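PbSGBP-B lipoprotein (Prevotella bryantii B14, PDB 6D2Y) probably binds polysaccharide as a surface lipoprotein of a polysaccharide utilization locus, with its magnesium-bearing carboxy-terminal domain resembling xyloglucan-binding modules. Local coordinates at residues L78-A83 against F126-S131; N102-V107 against G153-D158. One frame throughout, in Å; residues are numbered along the deposited sequence.

Contact 1: L78-A83 against F126-S131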
ATOM      1  N   LEU A  78       7.572 -22.740  29.553  1.00 45.51           N
ATOM      2  CA  LEU A  78       7.467 -22.482  28.125  1.00 46.15           C
ATOM      3  C   LEU A  78       6.071 -21.986  27.797  1.00 42.50           C
ATOM      4  O   LEU A  78       5.079 -22.599  28.203  1.00 49.14           O
ATOM      5  CB  LEU A  78       7.760 -23.728  27.301  1.00 44.34           C
ATOM      6  CG  LEU A  78       9.211 -24.171  27.306  1.00 56.32           C
ATOM      7  CD1 LEU A  78       9.305 -25.297  28.309  1.00 63.34           C
ATOM      8  CD2 LEU A  78       9.647 -24.637  25.900  1.00 62.11           C
ATOM      9  N   PHE A  79       6.004 -20.881  27.063  1.00 41.85           N
ATOM     10  CA  PHE A  79       4.777 -20.428  26.423  1.00 44.23           C
ATOM     11  C   PHE A  79       4.757 -21.011  25.015  1.00 42.87           C
ATOM     12  O   PHE A  79       5.572 -20.624  24.168  1.00 43.55           O
ATOM     13  CB  PHE A  79       4.731 -18.904  26.394  1.00 49.50           C
ATOM     14  CG  PHE A  79       4.489 -18.282  27.734  1.00 51.39           C
ATOM     15  CD1 PHE A  79       5.539 -18.035  28.605  1.00 55.64           C
ATOM     16  CD2 PHE A  79       3.208 -17.939  28.122  1.00 50.27           C
ATOM     17  CE1 PHE A  79       5.311 -17.454  29.842  1.00 55.36           C
ATOM     18  CE2 PHE A  79       2.973 -17.359  29.354  1.00 49.24           C
ATOM     19  CZ  PHE A  79       4.025 -17.117  30.215  1.00 49.41           C
ATOM     20  N   ASN A  80       3.838 -21.948  24.769  1.00 47.24           N
ATOM     21  CA  ASN A  80       3.802 -22.730  23.529  1.00 46.93           C
ATOM     22  C   ASN A  80       5.147 -23.432  23.401  1.00 41.89           C
ATOM     23  O   ASN A  80       5.484 -24.237  24.287  1.00 42.58           O
ATOM     24  CB  ASN A  80       3.411 -21.824  22.359  1.00 40.30           C
ATOM     25  CG  ASN A  80       2.097 -21.119  22.588  1.00 52.10           C
ATOM     26  OD1 ASN A  80       1.025 -21.737  22.567  1.00 55.34           O
ATOM     27  ND2 ASN A  80       2.167 -19.812  22.796  1.00 42.43           N
ATOM     28  N   ASP A  81       5.942 -23.162  22.369  1.00 47.34           N
ATOM     29  CA  ASP A  81       7.259 -23.760  22.214  1.00 51.72           C
ATOM     30  C   ASP A  81       8.382 -22.787  22.548  1.00 52.52           C
ATOM     31  O   ASP A  81       9.547 -23.071  22.255  1.00 57.50           O
ATOM     32  CB  ASP A  81       7.429 -24.290  20.789  1.00 54.82           C
ATOM     33  CG  ASP A  81       7.124 -23.237  19.733  1.00 58.02           C
ATOM     34  OD1 ASP A  81       6.863 -22.074  20.103  1.00 55.66           O
ATOM     35  OD2 ASP A  81       7.140 -23.576  18.532  1.00 59.73           O
ATOM     36  N   GLN A  82       8.058 -21.645  23.147  1.00 47.78           N
ATOM     37  CA  GLN A  82       9.036 -20.613  23.457  1.00 49.35           C
ATOM     38  C   GLN A  82       9.362 -20.664  24.943  1.00 53.09           C
ATOM     39  O   GLN A  82       8.468 -20.522  25.784  1.00 58.45           O
ATOM     40  CB  GLN A  82       8.510 -19.234  23.066  1.00 52.76           C
ATOM     41  CG  GLN A  82       8.139 -19.114  21.598  1.00 55.64           C
ATOM     42  CD  GLN A  82       9.308 -19.404  20.676  1.00 56.73           C
ATOM     43  OE1 GLN A  82      10.395 -18.849  20.839  1.00 56.85           O
ATOM     44  NE2 GLN A  82       9.092 -20.284  19.705  1.00 58.29           N
ATOM     45  N   ALA A  83      10.638 -20.859  25.261  1.00 48.01           N
ATOM     46  CA  ALA A  83      11.068 -20.910  26.649  1.00 52.55           C
ATOM     47  C   ALA A  83      11.150 -19.506  27.232  1.00 53.81           C
ATOM     48  O   ALA A  83      11.648 -18.577  26.589  1.00 56.70           O
ATOM     49  CB  ALA A  83      12.424 -21.607  26.767  1.00 55.02           C
ATOM     50  N   PHE A 126      -3.345 -21.214  28.490  1.00 44.86           N
ATOM     51  CA  PHE A 126      -3.073 -19.782  28.463  1.00 48.96           C
ATOM     52  C   PHE A 126      -2.680 -19.397  27.046  1.00 47.50           C
ATOM     53  O   PHE A 126      -1.831 -20.057  26.438  1.00 50.86           O
ATOM     54  CB  PHE A 126      -1.960 -19.418  29.454  1.00 49.92           C
ATOM     55  CG  PHE A 126      -1.747 -17.941  29.617  1.00 48.66           C
ATOM     56  CD1 PHE A 126      -0.715 -17.298  28.949  1.00 48.26           C
ATOM     57  CD2 PHE A 126      -2.570 -17.193  30.444  1.00 51.63           C
ATOM     58  CE1 PHE A 126      -0.511 -15.942  29.099  1.00 45.37           C
ATOM     59  CE2 PHE A 126      -2.372 -15.833  30.597  1.00 49.98           C
ATOM     60  CZ  PHE A 126      -1.342 -15.207  29.923  1.00 46.61           C
ATOM     61  N   GLN A 127      -3.293 -18.339  26.524  1.00 47.11           N
ATOM     62  CA  GLN A 127      -3.084 -17.922  25.144  1.00 50.43           C
ATOM     63  C   GLN A 127      -2.070 -16.790  25.075  1.00 50.10           C
ATOM     64  O   GLN A 127      -2.068 -15.889  25.918  1.00 45.34           O
ATOM     65  CB  GLN A 127      -4.399 -17.476  24.502  1.00 58.32           C
ATOM     66  CG  GLN A 127      -5.562 -18.419  24.744  1.00 65.99           C
ATOM     67  CD  GLN A 127      -6.887 -17.825  24.311  1.00 75.97           C
ATOM     68  OE1 GLN A 127      -7.259 -17.898  23.141  1.00 78.36           O
ATOM     69  NE2 GLN A 127      -7.606 -17.229  25.257  1.00 79.83           N
ATOM     70  N   VAL A 128      -1.207 -16.844  24.067  1.00 45.71           N
ATOM     71  CA  VAL A 128      -0.255 -15.776  23.787  1.00 50.09           C
ATOM     72  C   VAL A 128      -0.845 -14.938  22.661  1.00 52.11           C
ATOM     73  O   VAL A 128      -0.986 -15.413  21.528  1.00 49.50           O
ATOM     74  CB  VAL A 128       1.128 -16.326  23.417  1.00 49.90           C
ATOM     75  CG1 VAL A 128       2.018 -15.208  22.894  1.00 48.76           C
ATOM     76  CG2 VAL A 128       1.766 -17.004  24.623  1.00 44.51           C
ATOM     77  N   THR A 129      -1.200 -13.696  22.974  1.00 48.28           N
ATOM     78  CA  THR A 129      -1.857 -12.828  22.005  1.00 45.54           C
ATOM     79  C   THR A 129      -0.854 -12.350  20.963  1.00 48.69           C
ATOM     80  O   THR A 129       0.186 -11.777  21.305  1.00 57.42           O
ATOM     81  CB  THR A 129      -2.505 -11.642  22.717  1.00 50.85           C
ATOM     82  OG1 THR A 129      -3.746 -12.057  23.299  1.00 58.41           O
ATOM     83  CG2 THR A 129      -2.765 -10.505  21.739  1.00 49.38           C
ATOM     84  N   ILE A 130      -1.164 -12.594  19.693  1.00 50.24           N
ATOM     85  CA  ILE A 130      -0.336 -12.169  18.573  1.00 49.02           C
ATOM     86  C   ILE A 130      -1.148 -11.207  17.718  1.00 56.82           C
ATOM     87  O   ILE A 130      -2.374 -11.322  17.615  1.00 54.50           O
ATOM     88  CB  ILE A 130       0.157 -13.374  17.741  1.00 51.44           C
ATOM     89  CG1 ILE A 130       0.867 -14.388  18.640  1.00 50.42           C
ATOM     90  CG2 ILE A 130       1.087 -12.925  16.622  1.00 50.33           C
ATOM     91  CD1 ILE A 130       2.255 -13.965  19.066  1.00 59.32           C
ATOM     92  N   SER A 131      -0.455 -10.244  17.114  1.00 62.40           N
ATOM     93  CA  SER A 131      -1.117  -9.252  16.279  1.00 64.42           C
ATOM     94  C   SER A 131      -1.863  -9.917  15.129  1.00 56.76           C
ATOM     95  O   SER A 131      -1.418 -10.924  14.573  1.00 50.41           O
ATOM     96  CB  SER A 131      -0.092  -8.256  15.736  1.00 70.64           C
ATOM     97  OG  SER A 131      -0.717  -7.264  14.941  1.00 76.22           O
TER
HETATM   98  O   HOH W   1      -0.865 -19.033  22.312  1.00 53.64           O
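Phe79 and Asn80 meet Phe126 and Val128 in a buried, mainly apolar contact at one end of the amino-terminal β-domain, where strand 74-79 turns back and strand 121-129 is about to leave for the next domain. The two strands belong to one sheet but are not neighbours in it, since strand 111-116 runs between them. No direct hydrogen bond joins the two segments, and Phe79 and Val128, the closest pair of CA atoms, are 7.3 Å apart.

The Phe79 ring sits beside its own backbone N, with CG anti to the carbonyl carbon (chi1 -72°), and its CD2-CE2 side turns to the other strand. Phe79 CE2 lies 3.7 Å from Phe126 CD1, which reaches the Phe79 ring at its edge and near its plane. The ring planes are inclined at 67° and the centroids stand 6.0 Å apart, an oblique pairing. Val128 CG2 fills the neighbouring position, 3.9 Å from Phe79 CD2. Ile64 of strand 63-69 touches both phenylalanines, while Met112 and Pro101 also pack on Phe79.

Asn80 occupies the second position of a type II' turn from Phe79 to Gln82, closed by paired backbone hydrogen bonds into a two-residue β-hairpin linking strands 74-79 and 82-83 at the edge of the sheet. The positive phi of Asn80 (57°) is what that position requires. From here the amide reaches across, with Asn80 ND2 3.4 Å from Val128 CG2. The same nitrogen donates to a water at 3.2 Å, and that water also accepts from Val128 N at 2.8 Å, bridging side chain to strand. At the other end of the amide, Asn80 OD1 accepts from the backbone N atoms of Thr109 and Asp110, which limits the amide's rotation and ties the hairpin to the residues just ahead of strand 111-116.

Contact 2: N102-V107 against G153-D158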
ATOM      1  N   ASN A 102       9.386 -13.048  23.401  1.00 57.46           N
ATOM      2  CA  ASN A 102       9.073 -12.139  22.304  1.00 62.44           C
ATOM      3  C   ASN A 102       8.810 -12.872  20.995  1.00 61.72           C
ATOM      4  O   ASN A 102       8.102 -12.344  20.129  1.00 63.55           O
ATOM      5  CB  ASN A 102      10.213 -11.135  22.110  1.00 75.69           C
ATOM      6  CG  ASN A 102       9.766  -9.864  21.398  1.00 87.42           C
ATOM      7  OD1 ASN A 102      10.515  -8.890  21.299  1.00 92.92           O
ATOM      8  ND2 ASN A 102       8.529  -9.864  20.914  1.00 84.64           N
ATOM      9  N   GLU A 103       9.353 -14.073  20.829  1.00 61.61           N
ATOM     10  CA  GLU A 103       9.294 -14.749  19.541  1.00 63.89           C
ATOM     11  C   GLU A 103       7.913 -15.337  19.281  1.00 60.04           C
ATOM     12  O   GLU A 103       7.234 -15.808  20.199  1.00 62.93           O
ATOM     13  CB  GLU A 103      10.353 -15.848  19.470  1.00 69.41           C
ATOM     14  CG  GLU A 103      11.772 -15.317  19.388  1.00 76.78           C
ATOM     15  CD  GLU A 103      11.950 -14.315  18.264  1.00 86.06           C
ATOM     16  OE1 GLU A 103      11.453 -14.576  17.146  1.00 88.13           O
ATOM     17  OE2 GLU A 103      12.581 -13.264  18.500  1.00 89.74           O
ATOM     18  N   ILE A 104       7.504 -15.302  18.020  1.00 52.19           N
ATOM     19  CA  ILE A 104       6.232 -15.906  17.608  1.00 45.46           C
ATOM     20  C   ILE A 104       6.350 -17.425  17.704  1.00 44.74           C
ATOM     21  O   ILE A 104       7.337 -17.998  17.212  1.00 59.54           O
ATOM     22  CB  ILE A 104       5.877 -15.471  16.184  1.00 54.22           C
ATOM     23  CG1 ILE A 104       5.230 -14.084  16.189  1.00 56.10           C
ATOM     24  CG2 ILE A 104       4.954 -16.487  15.520  1.00 59.10           C
ATOM     25  CD1 ILE A 104       5.602 -13.239  14.995  1.00 50.49           C
ATOM     26  N   PRO A 105       5.392 -18.115  18.319  1.00 45.58           N
ATOM     27  CA  PRO A 105       5.483 -19.578  18.407  1.00 49.62           C
ATOM     28  C   PRO A 105       5.241 -20.237  17.056  1.00 49.73           C
ATOM     29  O   PRO A 105       4.345 -19.845  16.304  1.00 50.63           O
ATOM     30  CB  PRO A 105       4.381 -19.939  19.410  1.00 46.63           C
ATOM     31  CG  PRO A 105       3.391 -18.812  19.293  1.00 50.00           C
ATOM     32  CD  PRO A 105       4.207 -17.583  19.013  1.00 45.26           C
ATOM     33  N   SER A 106       6.053 -21.256  16.754  1.00 47.50           N
ATOM     34  CA  SER A 106       5.907 -21.977  15.492  1.00 58.25           C
ATOM     35  C   SER A 106       4.793 -23.016  15.565  1.00 54.20           C
ATOM     36  O   SER A 106       4.055 -23.206  14.593  1.00 55.56           O
ATOM     37  CB  SER A 106       7.227 -22.644  15.102  1.00 63.50           C
ATOM     38  OG  SER A 106       8.146 -21.684  14.607  1.00 72.39           O
ATOM     39  N   VAL A 107       4.663 -23.709  16.694  1.00 50.47           N
ATOM     40  CA  VAL A 107       3.543 -24.606  16.965  1.00 48.18           C
ATOM     41  C   VAL A 107       2.813 -24.050  18.183  1.00 46.65           C
ATOM     42  O   VAL A 107       3.388 -23.939  19.273  1.00 41.63           O
ATOM     43  CB  VAL A 107       4.007 -26.056  17.176  1.00 57.75           C
ATOM     44  CG1 VAL A 107       5.177 -26.116  18.137  1.00 66.27           C
ATOM     45  CG2 VAL A 107       2.841 -26.915  17.682  1.00 60.03           C
ATOM     46  N   GLY A 153       2.420  -8.011   3.419  1.00 56.18           N
ATOM     47  CA  GLY A 153       1.949  -7.455   4.670  1.00 56.34           C
ATOM     48  C   GLY A 153       2.774  -7.909   5.854  1.00 55.56           C
ATOM     49  O   GLY A 153       4.007  -7.844   5.820  1.00 56.70           O
ATOM     50  N   ASP A 154       2.106  -8.372   6.908  1.00 50.08           N
ATOM     51  CA  ASP A 154       2.800  -8.835   8.100  1.00 53.43           C
ATOM     52  C   ASP A 154       1.867  -9.732   8.898  1.00 53.64           C
ATOM     53  O   ASP A 154       0.641  -9.671   8.757  1.00 49.59           O
ATOM     54  CB  ASP A 154       3.286  -7.662   8.960  1.00 56.94           C
ATOM     55  CG  ASP A 154       4.466  -8.033   9.837  1.00 63.73           C
ATOM     56  OD1 ASP A 154       4.685  -9.243  10.056  1.00 66.42           O
ATOM     57  OD2 ASP A 154       5.172  -7.119  10.308  1.00 68.33           O
ATOM     58  N   TYR A 155       2.475 -10.573   9.738  1.00 49.21           N
ATOM     59  CA  TYR A 155       1.749 -11.470  10.640  1.00 45.46           C
ATOM     60  C   TYR A 155       0.829 -12.419   9.872  1.00 47.26           C
ATOM     61  O   TYR A 155      -0.309 -12.672  10.273  1.00 48.16           O
ATOM     62  CB  TYR A 155       0.974 -10.680  11.697  1.00 53.07           C
ATOM     63  CG  TYR A 155       1.863  -9.792  12.539  1.00 56.77           C
ATOM     64  CD1 TYR A 155       1.816  -8.408  12.419  1.00 58.98           C
ATOM     65  CD2 TYR A 155       2.760 -10.340  13.448  1.00 61.08           C
ATOM     66  CE1 TYR A 155       2.634  -7.596  13.184  1.00 59.41           C
ATOM     67  CE2 TYR A 155       3.581  -9.536  14.215  1.00 65.49           C
ATOM     68  CZ  TYR A 155       3.514  -8.166  14.080  1.00 63.81           C
ATOM     69  OH  TYR A 155       4.331  -7.366  14.845  1.00 68.09           O
ATOM     70  N   PHE A 156       1.329 -12.949   8.756  1.00 45.29           N
ATOM     71  CA  PHE A 156       0.660 -14.029   8.031  1.00 49.99           C
ATOM     72  C   PHE A 156       1.183 -15.340   8.603  1.00 53.39           C
ATOM     73  O   PHE A 156       2.179 -15.895   8.137  1.00 57.32           O
ATOM     74  CB  PHE A 156       0.919 -13.931   6.533  1.00 52.99           C
ATOM     75  CG  PHE A 156       0.401 -12.671   5.903  1.00 54.94           C
ATOM     76  CD1 PHE A 156      -0.775 -12.088   6.346  1.00 53.09           C
ATOM     77  CD2 PHE A 156       1.092 -12.072   4.861  1.00 53.24           C
ATOM     78  CE1 PHE A 156      -1.250 -10.928   5.762  1.00 55.50           C
ATOM     79  CE2 PHE A 156       0.623 -10.914   4.275  1.00 55.24           C
ATOM     80  CZ  PHE A 156      -0.550 -10.339   4.725  1.00 52.44           C
ATOM     81  N   LEU A 157       0.511 -15.838   9.634  1.00 57.18           N
ATOM     82  CA  LEU A 157       0.946 -17.028  10.352  1.00 59.82           C
ATOM     83  C   LEU A 157      -0.069 -18.145  10.145  1.00 59.90           C
ATOM     84  O   LEU A 157      -1.252 -17.985  10.468  1.00 52.89           O
ATOM     85  CB  LEU A 157       1.141 -16.724  11.837  1.00 56.91           C
ATOM     86  CG  LEU A 157       1.780 -15.359  12.102  1.00 58.92           C
ATOM     87  CD1 LEU A 157       1.598 -14.938  13.550  1.00 52.52           C
ATOM     88  CD2 LEU A 157       3.254 -15.376  11.720  1.00 64.35           C
ATOM     89  N   ASP A 158       0.402 -19.271   9.613  1.00 56.44           N
ATOM     90  CA  ASP A 158      -0.431 -20.410   9.254  1.00 55.42           C
ATOM     91  C   ASP A 158      -0.074 -21.594  10.143  1.00 54.96           C
ATOM     92  O   ASP A 158       1.105 -21.939  10.280  1.00 58.53           O
ATOM     93  CB  ASP A 158      -0.236 -20.767   7.777  1.00 57.01           C
ATOM     94  CG  ASP A 158      -1.097 -21.933   7.333  1.00 59.63           C
ATOM     95  OD1 ASP A 158      -2.337 -21.835   7.436  1.00 57.07           O
ATOM     96  OD2 ASP A 158      -0.530 -22.942   6.865  1.00 63.68           O
TER
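Ile104 reaches from the loop between strands 95-99 and 111-116 to Tyr155 and Leu157, just past the end of strand 148-154, in a small apolar contact made by one residue against two. The firmer part lies at Leu157, a buried residue: Ile104 CG2 comes within 4.2 Å of Leu157 CD1, the two side chains meeting aslant. With CG2 anti to the backbone N and CG1 beside it (chi1 -82°), Ile104 forks: CG2 goes to Leu157, while CG1 carries CD1 toward Tyr155. Tyr207 packs on Leu157 as well.

The tyrosine end is lighter. Ile104 CD1 stands 4.3 Å from Tyr155 CE2, approaching the ring at its edge near the ring plane. Tyr155 loses less surface to the loop than Leu157 does, and both Tyr155 and Ile104 remain partly exposed. Asp154 OD1 sits 3.7 Å above the centre of one face of the Tyr155 ring, and it also accepts a bent hydrogen bond from Tyr155 N (N-H...O angle 130°). Lys184 forms a salt bridge with that same oxygen and a cation-pi interaction with the tyrosine ring, and Ile104 touches the lysine too.

No hydrogen bond joins the two segments; just beyond them, Pro105 O is hydrogen-bonded to Tyr159 OH. Here a loop of the amino-terminal domain meets the loop that follows strand 148-154 of the IPT/TIG domain, an immunoglobulin-like β-fold, and the contact is part of the junction between two consecutive β-domains.

The four segments alternate along the chain: 78-83, 102-107, 126-131, then 153-158, and the two contact centres lie about 11 Å apart. Contact 1 is internal to the amino-terminal domain, whereas contact 2 joins a loop of that domain to the IPT/TIG domain. Asp81, in the hairpin turn of contact 1, connects them: Asp81 OD2 accepts a probable hydrogen bond from Val107 N at 3.1 Å, and Pro105 packs on Asn80 and Asp81. Strand 121-129 meanwhile leads through Ile130 and Ser131 to strand 134-138, so covalent linker and loop contact occur together at this domain junction, well away from the magnesium site.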